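Local coordinates for hypothetical protein SpyM3_0169 (Streptococcus pyogenes, PDB 1PG6) that is of unknown function but belongs to the AIM24 family of the cupin clan and binds calcium ions in the crystal, at residues 15-20 against 103-108; 121-124 against 128-131; 145-150 against 192-197. All blocks are in the same frame, centred on the assembly; numbering follows the deposited sequence.

Contact 1 of 3, residues 15-20 against 103-108; sequences FTIDQN and IVALEL
I17 lies over I103 where strand 15-17 passes strand 103-108, the two axes roughly antiparallel, at 145° between their directions and 9.0 Å apart at closest approach. The CA atoms of I17 and I103 are 7.4 Å apart, and side chains make the contact. I17 extends CD1 onto the CG2 methyl of I103, a tight 3.4 Å, and the two branched chains cross obliquely. With CG1 of I17 anti to its carbonyl carbon (chi1 -66°) and the chain then extended, CD1 becomes the part that reaches I103; its distance to A105 CB is 4.4 Å. Two antiparallel sheets are joined here by their edge strands, consistent with the sheet-rich folds of the cupin clan: T16 pairs with E27 in a four-stranded sheet, V104 and L106 with A160 and L158 in a six-stranded one. F15 continues the apolar face. Its ring brings CZ to 3.5 Å from A105 CB, at an oblique angle, and also rests on T157. A105 suits this place because a single methyl accepts the broad ring at close range. P24 touches both isoleucines, and the side chain of I103 lies about 6 Å from a bound calcium ion.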
loop_
_atom_site.group_PDB
_atom_site.type_symbol
_atom_site.label_atom_id
_atom_site.label_comp_id
_atom_site.label_asym_id
_atom_site.label_seq_id
_atom_site.Cartn_x
_atom_site.Cartn_y
_atom_site.Cartn_z
ATOM N N PHE A 15 17.507 -1.916 0.486
ATOM C CA PHE A 15 16.665 -3.104 0.501
ATOM C C PHE A 15 17.083 -4.140 -0.529
ATOM O O PHE A 15 17.822 -3.846 -1.466
ATOM C CB PHE A 15 15.206 -2.705 0.264
ATOM C CG PHE A 15 14.953 -2.116 -1.093
ATOM C CD1 PHE A 15 14.585 -2.927 -2.163
ATOM C CD2 PHE A 15 15.122 -0.755 -1.314
ATOM C CE1 PHE A 15 14.391 -2.390 -3.431
ATOM C CE2 PHE A 15 14.929 -0.210 -2.580
ATOM C CZ PHE A 15 14.564 -1.027 -3.639
ATOM N N THR A 16 16.608 -5.364 -0.337
ATOM C CA THR A 16 16.893 -6.453 -1.253
ATOM C C THR A 16 15.658 -7.340 -1.332
ATOM O O THR A 16 15.345 -8.066 -0.386
ATOM C CB THR A 16 18.093 -7.308 -0.782
ATOM O OG1 THR A 16 19.278 -6.504 -0.743
ATOM C CG2 THR A 16 18.317 -8.478 -1.733
ATOM N N ILE A 17 14.942 -7.250 -2.450
ATOM C CA ILE A 17 13.755 -8.071 -2.665
ATOM C C ILE A 17 14.266 -9.388 -3.223
ATOM O O ILE A 17 15.011 -9.409 -4.203
ATOM C CB ILE A 17 12.789 -7.437 -3.691
ATOM C CG1 ILE A 17 12.213 -6.130 -3.143
ATOM C CG2 ILE A 17 11.651 -8.405 -4.005
ATOM C CD1 ILE A 17 11.339 -5.384 -4.143
ATOM N N ASP A 18 13.885 -10.489 -2.589
ATOM C CA ASP A 18 14.330 -11.796 -3.052
ATOM C C ASP A 18 13.904 -12.003 -4.511
ATOM O O ASP A 18 12.755 -11.745 -4.862
ATOM C CB ASP A 18 13.719 -12.886 -2.174
ATOM C CG ASP A 18 14.548 -14.136 -2.161
ATOM O OD1 ASP A 18 15.429 -14.249 -1.281
ATOM O OD2 ASP A 18 14.330 -14.997 -3.038
ATOM N N GLN A 19 14.822 -12.470 -5.357
ATOM C CA GLN A 19 14.512 -12.682 -6.775
ATOM C C GLN A 19 14.151 -14.125 -7.117
ATOM O O GLN A 19 13.437 -14.380 -8.086
ATOM C CB GLN A 19 15.700 -12.278 -7.651
ATOM C CG GLN A 19 16.258 -10.894 -7.385
ATOM C CD GLN A 19 17.577 -10.659 -8.100
ATOM O OE1 GLN A 19 17.634 -10.634 -9.331
ATOM N NE2 GLN A 19 18.647 -10.497 -7.330
ATOM N N ASN A 20 14.653 -15.070 -6.333
ATOM C CA ASN A 20 14.377 -16.470 -6.604
ATOM C C ASN A 20 13.055 -16.926 -6.004
ATOM O O ASN A 20 12.375 -17.782 -6.570
ATOM C CB ASN A 20 15.504 -17.347 -6.061
ATOM C CG ASN A 20 16.838 -17.038 -6.693
ATOM O OD1 ASN A 20 16.981 -17.086 -7.911
ATOM N ND2 ASN A 20 17.828 -16.719 -5.864
ATOM N N ILE A 103 6.364 -7.887 -5.064
ATOM C CA ILE A 103 6.715 -6.608 -4.464
ATOM C C ILE A 103 7.367 -5.775 -5.555
ATOM O O ILE A 103 8.125 -6.296 -6.371
ATOM C CB ILE A 103 7.727 -6.780 -3.300
ATOM C CG1 ILE A 103 7.084 -7.588 -2.170
ATOM C CG2 ILE A 103 8.177 -5.412 -2.782
ATOM C CD1 ILE A 103 8.056 -7.979 -1.063
ATOM N N VAL A 104 7.054 -4.487 -5.585
ATOM C CA VAL A 104 7.646 -3.596 -6.568
ATOM C C VAL A 104 8.182 -2.386 -5.817
ATOM O O VAL A 104 7.516 -1.851 -4.928
ATOM C CB VAL A 104 6.606 -3.150 -7.641
ATOM C CG1 VAL A 104 5.409 -2.483 -6.981
ATOM C CG2 VAL A 104 7.256 -2.222 -8.649
ATOM N N ALA A 105 9.402 -1.983 -6.152
ATOM C CA ALA A 105 10.030 -0.831 -5.513
ATOM C C ALA A 105 9.933 0.350 -6.467
ATOM O O ALA A 105 10.261 0.234 -7.645
ATOM C CB ALA A 105 11.489 -1.137 -5.201
ATOM N N LEU A 106 9.482 1.484 -5.952
ATOM C CA LEU A 106 9.331 2.680 -6.760
ATOM C C LEU A 106 10.097 3.843 -6.131
ATOM O O LEU A 106 9.937 4.134 -4.940
ATOM C CB LEU A 106 7.843 3.016 -6.888
ATOM C CG LEU A 106 6.979 1.940 -7.572
ATOM C CD1 LEU A 106 5.500 2.280 -7.427
ATOM C CD2 LEU A 106 7.349 1.847 -9.049
ATOM N N GLU A 107 10.938 4.490 -6.936
ATOM C CA GLU A 107 11.746 5.621 -6.486
ATOM C C GLU A 107 10.879 6.872 -6.415
ATOM O O GLU A 107 10.156 7.193 -7.357
ATOM C CB GLU A 107 12.908 5.852 -7.458
ATOM C CG GLU A 107 13.876 6.963 -7.053
ATOM C CD GLU A 107 14.753 6.590 -5.871
ATOM O OE1 GLU A 107 15.645 7.393 -5.511
ATOM O OE2 GLU A 107 14.558 5.496 -5.298
ATOM N N LEU A 108 10.957 7.580 -5.295
ATOM C CA LEU A 108 10.158 8.781 -5.113
ATOM C C LEU A 108 10.982 10.053 -5.275
ATOM O O LEU A 108 12.139 10.115 -4.867
ATOM C CB LEU A 108 9.499 8.764 -3.734
ATOM C CG LEU A 108 8.697 7.502 -3.390
ATOM C CD1 LEU A 108 8.149 7.621 -1.977
ATOM C CD2 LEU A 108 7.568 7.312 -4.389
#

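Contact 2 of 3, residues 121-124 against 128-131; sequences LALD and QYKM
L123 and Q128 are the closest pair of residues, their CA atoms 8.1 Å apart, where the chain leaves strand 121-124 and after three residues starts strand 128-131 in a different sheet. Such a strand-turn-strand unit, whose two strands face each other through side chains and not through backbone bonds, is a beta arch. One methyl of L123, CD2, makes the contact. It lies 4.0 Å from Y129 CB and 3.9 Å from the backbone O of Q128, so a compact apolar branch fills the angle between the base of a tyrosine and the preceding peptide. CG of the leucine, anti to the backbone N (chi1 180°), carries the branch out toward the second strand, and chi2, at 68°, then sets CD2 against Y129.

Y129 meets L123 at its base, and the methyl stands obliquely to the ring. Tyrosine fits here because its ring is buried, covered in part by K55, E78 and M150, while the hydroxyl at its far end is satisfied: OH is hydrogen-bonded to S79 N. CG of selenomethionine M131 lies in the plane of the same ring, at its edge.

L121 and A122 both face L159 of strand 156-161 in a classic beta bulge, while L123 pairs on the other side with Y37 of strand 35-39. Strand 128-133 is an outermost strand of its own sheet, flanked there by strand 148-153, and L123 also packs on L158 of strand 156-161.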
loop_
_atom_site.group_PDB
_atom_site.type_symbol
_atom_site.label_atom_id
_atom_site.label_comp_id
_atom_site.label_asym_id
_atom_site.label_seq_id
_atom_site.Cartn_x
_atom_site.Cartn_y
_atom_site.Cartn_z
ATOM N N LEU A 121 3.513 -1.584 1.507
ATOM C CA LEU A 121 4.377 -2.498 2.250
ATOM C C LEU A 121 5.405 -1.733 3.075
ATOM O O LEU A 121 5.565 -1.993 4.268
ATOM C CB LEU A 121 5.100 -3.477 1.312
ATOM C CG LEU A 121 6.122 -4.368 2.026
ATOM C CD1 LEU A 121 5.455 -5.109 3.172
ATOM C CD2 LEU A 121 6.737 -5.362 1.038
ATOM N N ALA A 122 6.100 -0.790 2.445
ATOM C CA ALA A 122 7.116 -0.018 3.154
ATOM C C ALA A 122 7.423 1.318 2.494
ATOM O O ALA A 122 7.178 1.526 1.303
ATOM C CB ALA A 122 8.398 -0.835 3.286
ATOM N N LEU A 123 7.988 2.224 3.284
ATOM C CA LEU A 123 8.322 3.548 2.792
ATOM C C LEU A 123 9.477 4.131 3.586
ATOM O O LEU A 123 9.497 4.052 4.812
ATOM C CB LEU A 123 7.102 4.464 2.918
ATOM C CG LEU A 123 7.266 5.916 2.456
ATOM C CD1 LEU A 123 7.446 5.966 0.944
ATOM C CD2 LEU A 123 6.031 6.714 2.863
ATOM N N ASP A 124 10.440 4.710 2.881
ATOM C CA ASP A 124 11.589 5.332 3.524
ATOM C C ASP A 124 11.119 6.350 4.556
ATOM O O ASP A 124 10.161 7.084 4.320
ATOM C CB ASP A 124 12.460 6.030 2.479
ATOM C CG ASP A 124 13.731 5.271 2.186
ATOM O OD1 ASP A 124 13.974 4.937 1.007
ATOM O OD2 ASP A 124 14.493 5.010 3.142
ATOM N N GLN A 128 7.174 10.937 2.972
ATOM C CA GLN A 128 5.954 11.238 3.705
ATOM C C GLN A 128 4.755 10.639 2.968
ATOM O O GLN A 128 4.851 10.282 1.794
ATOM C CB GLN A 128 5.788 12.757 3.809
ATOM C CG GLN A 128 4.860 13.229 4.916
ATOM C CD GLN A 128 5.566 13.361 6.259
ATOM O OE1 GLN A 128 4.927 13.584 7.290
ATOM N NE2 GLN A 128 6.893 13.230 6.251
ATOM N N TYR A 129 3.625 10.529 3.655
ATOM C CA TYR A 129 2.429 9.988 3.028
ATOM C C TYR A 129 1.183 10.576 3.671
ATOM O O TYR A 129 1.221 11.065 4.801
ATOM C CB TYR A 129 2.400 8.457 3.161
ATOM C CG TYR A 129 1.944 7.960 4.519
ATOM C CD1 TYR A 129 0.589 7.789 4.801
ATOM C CD2 TYR A 129 2.863 7.696 5.530
ATOM C CE1 TYR A 129 0.160 7.368 6.058
ATOM C CE2 TYR A 129 2.447 7.276 6.795
ATOM C CZ TYR A 129 1.099 7.115 7.050
ATOM O OH TYR A 129 0.683 6.702 8.296
ATOM N N LYS A 130 0.081 10.527 2.938
ATOM C CA LYS A 130 -1.187 11.014 3.447
ATOM C C LYS A 130 -2.281 10.058 2.993
ATOM O O LYS A 130 -2.225 9.517 1.889
ATOM C CB LYS A 130 -1.483 12.416 2.920
ATOM C CG LYS A 130 -2.759 13.009 3.482
ATOM C CD LYS A 130 -3.082 14.353 2.849
ATOM C CE LYS A 130 -4.372 14.925 3.423
ATOM N NZ LYS A 130 -5.517 13.983 3.247
HETATM N N MSE A 131 -3.268 9.850 3.858
HETATM C CA MSE A 131 -4.396 8.976 3.563
HETATM C C MSE A 131 -5.595 9.846 3.214
HETATM O O MSE A 131 -5.799 10.901 3.816
HETATM C CB MSE A 131 -4.750 8.120 4.786
HETATM C CG MSE A 131 -3.609 7.290 5.358
HETATM SE SE MSE A 131 -2.957 5.959 4.114
HETATM C CE MSE A 131 -4.517 4.830 4.046
#

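Contact 3 of 3, residues 145-150 against 192-197; sequences GGLFVM and YDIHLE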
loop_
_atom_site.group_PDB
_atom_site.type_symbol
_atom_site.label_atom_id
_atom_site.label_comp_id
_atom_site.label_asym_id
_atom_site.label_seq_id
_atom_site.Cartn_x
_atom_site.Cartn_y
_atom_site.Cartn_z
ATOM N N GLY A 145 -15.168 0.995 8.090
ATOM C CA GLY A 145 -14.713 0.525 6.796
ATOM C C GLY A 145 -14.120 1.640 5.958
ATOM O O GLY A 145 -13.011 2.105 6.224
ATOM N N GLY A 146 -14.858 2.068 4.939
ATOM C CA GLY A 146 -14.388 3.137 4.078
ATOM C C GLY A 146 -13.291 2.721 3.116
ATOM O O GLY A 146 -12.587 1.737 3.344
ATOM N N LEU A 147 -13.149 3.482 2.036
ATOM C CA LEU A 147 -12.136 3.211 1.021
ATOM C C LEU A 147 -11.103 4.335 1.068
ATOM O O LEU A 147 -11.432 5.492 0.814
ATOM C CB LEU A 147 -12.790 3.161 -0.362
ATOM C CG LEU A 147 -12.051 2.409 -1.468
ATOM C CD1 LEU A 147 -11.979 0.933 -1.108
ATOM C CD2 LEU A 147 -12.780 2.590 -2.788
ATOM N N PHE A 148 -9.859 3.999 1.389
ATOM C CA PHE A 148 -8.814 5.008 1.472
ATOM C C PHE A 148 -7.700 4.845 0.447
ATOM O O PHE A 148 -7.317 3.730 0.094
ATOM C CB PHE A 148 -8.192 5.017 2.871
ATOM C CG PHE A 148 -9.063 5.646 3.921
ATOM C CD1 PHE A 148 -10.254 5.045 4.311
ATOM C CD2 PHE A 148 -8.689 6.842 4.521
ATOM C CE1 PHE A 148 -11.061 5.624 5.288
ATOM C CE2 PHE A 148 -9.488 7.432 5.499
ATOM C CZ PHE A 148 -10.677 6.819 5.882
ATOM N N VAL A 149 -7.185 5.974 -0.025
ATOM C CA VAL A 149 -6.088 5.978 -0.982
ATOM C C VAL A 149 -4.906 6.701 -0.348
ATOM O O VAL A 149 -5.069 7.762 0.257
ATOM C CB VAL A 149 -6.468 6.704 -2.293
ATOM C CG1 VAL A 149 -5.231 6.862 -3.172
ATOM C CG2 VAL A 149 -7.538 5.906 -3.035
HETATM N N MSE A 150 -3.722 6.114 -0.486
HETATM C CA MSE A 150 -2.498 6.683 0.059
HETATM C C MSE A 150 -1.722 7.400 -1.032
HETATM O O MSE A 150 -1.605 6.901 -2.149
HETATM C CB MSE A 150 -1.620 5.571 0.642
HETATM C CG MSE A 150 -0.262 6.027 1.151
HETATM SE SE MSE A 150 0.842 4.528 1.689
HETATM C CE MSE A 150 -0.360 3.732 2.943
ATOM N N TYR A 192 -7.481 10.516 -11.643
ATOM C CA TYR A 192 -8.177 9.279 -11.331
ATOM C C TYR A 192 -9.509 9.533 -10.648
ATOM O O TYR A 192 -9.725 10.586 -10.045
ATOM C CB TYR A 192 -7.305 8.398 -10.436
ATOM C CG TYR A 192 -7.444 8.696 -8.962
ATOM C CD1 TYR A 192 -8.340 7.980 -8.172
ATOM C CD2 TYR A 192 -6.684 9.695 -8.359
ATOM C CE1 TYR A 192 -8.474 8.245 -6.816
ATOM C CE2 TYR A 192 -6.811 9.974 -7.002
ATOM C CZ TYR A 192 -7.705 9.241 -6.236
ATOM O OH TYR A 192 -7.818 9.486 -4.890
ATOM N N ASP A 193 -10.394 8.550 -10.742
ATOM C CA ASP A 193 -11.709 8.640 -10.135
ATOM C C ASP A 193 -12.259 7.249 -9.858
ATOM O O ASP A 193 -12.538 6.488 -10.784
ATOM C CB ASP A 193 -12.671 9.389 -11.061
ATOM C CG ASP A 193 -14.085 9.453 -10.506
ATOM O OD1 ASP A 193 -15.002 9.846 -11.256
ATOM O OD2 ASP A 193 -14.277 9.114 -9.323
ATOM N N ILE A 194 -12.404 6.918 -8.579
ATOM C CA ILE A 194 -12.951 5.627 -8.176
ATOM C C ILE A 194 -14.456 5.827 -8.029
ATOM O O ILE A 194 -14.902 6.696 -7.280
ATOM C CB ILE A 194 -12.348 5.162 -6.832
ATOM C CG1 ILE A 194 -10.839 4.957 -6.996
ATOM C CG2 ILE A 194 -13.017 3.869 -6.374
ATOM C CD1 ILE A 194 -10.100 4.632 -5.710
ATOM N N HIS A 195 -15.234 5.021 -8.742
ATOM C CA HIS A 195 -16.686 5.155 -8.708
ATOM C C HIS A 195 -17.379 3.857 -9.096
ATOM O O HIS A 195 -16.743 2.930 -9.593
ATOM C CB HIS A 195 -17.101 6.255 -9.682
ATOM C CG HIS A 195 -16.694 5.978 -11.097
ATOM N ND1 HIS A 195 -17.475 5.246 -11.965
ATOM C CD2 HIS A 195 -15.560 6.278 -11.774
ATOM C CE1 HIS A 195 -16.840 5.108 -13.115
ATOM N NE2 HIS A 195 -15.676 5.724 -13.025
ATOM N N LEU A 196 -18.687 3.802 -8.871
ATOM C CA LEU A 196 -19.469 2.622 -9.216
ATOM C C LEU A 196 -20.055 2.862 -10.607
ATOM O O LEU A 196 -20.462 3.980 -10.925
ATOM C CB LEU A 196 -20.589 2.417 -8.190
ATOM C CG LEU A 196 -21.262 1.042 -8.155
ATOM C CD1 LEU A 196 -20.229 -0.028 -7.826
ATOM C CD2 LEU A 196 -22.374 1.037 -7.116
ATOM N N GLU A 197 -20.094 1.821 -11.435
ATOM C CA GLU A 197 -20.616 1.951 -12.792
ATOM C C GLU A 197 -22.131 1.835 -12.919
ATOM O O GLU A 197 -22.699 2.233 -13.935
ATOM C CB GLU A 197 -19.966 0.920 -13.719
ATOM C CG GLU A 197 -18.505 1.179 -14.035
ATOM C CD GLU A 197 -18.006 0.327 -15.187
ATOM O OE1 GLU A 197 -16.806 0.414 -15.522
ATOM O OE2 GLU A 197 -18.816 -0.429 -15.764
#
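I194 points its two methyl-bearing branches at two different residues of segment 145-150. Its CG2 meets CD2 of L147 tip to tip at 3.8 Å, while CD1, at the end of the longer branch, meets CG2 of V149 in the same manner at 3.9 Å. With CG1 anti to the carbonyl carbon (chi1 -63°) and CG2 anti to the backbone N, the long branch of I194 is set toward V149 and CG2 toward L147. A beta-branched isoleucine is well suited to such a double task. The CA atoms of L147 and I194 are 9.5 Å apart, a gap bridged wholly by side chains.

V149 and Y192 come at each other from opposite directions. The far end of the tyrosine comes against the valine, OH lying 4.0 Å from V149 CB and about as far from both methyls. This is van der Waals contact; the polar need of the hydroxyl is met by a hydrogen bond with OE1 of Q134. The same glutamine touches V149 and I194, so one residue lies beside all three side chains. The ring of Y192 also meets that of W186 edge-to-face, which should restrict its rotation. V149 offers a short, compact apolar surface to both partners.

Strand 148-153 lies between strands 128-133 and 113-116 in a six-stranded antiparallel sheet, with V149 pairing with E132 and M150 with L115. Strand 191-195 is an outermost strand of a three-stranded sheet, paired with strand 211-215 through D193 and H195, and R114 touches both V149 and Y192.

How the contacts relate
From the N terminus, contact 1 closes first, a long loop of 82 residues that brings strand 14-17 against strand 103-108. Contact 2 then closes a very short one, with three residues between its segments, and contact 3 follows with a loop of 41. The three run in series; none nests within or crosses another. Contact 1 joins the four-stranded sheet to the first six-stranded sheet, contact 2 joins that sheet to the second, and contact 3 the second to the three-stranded sheet. L108 and L123 link contacts 1 and 2, while M131 and M150 link contacts 2 and 3; contacts 1 and 3 do not touch, their centres 26 Å apart.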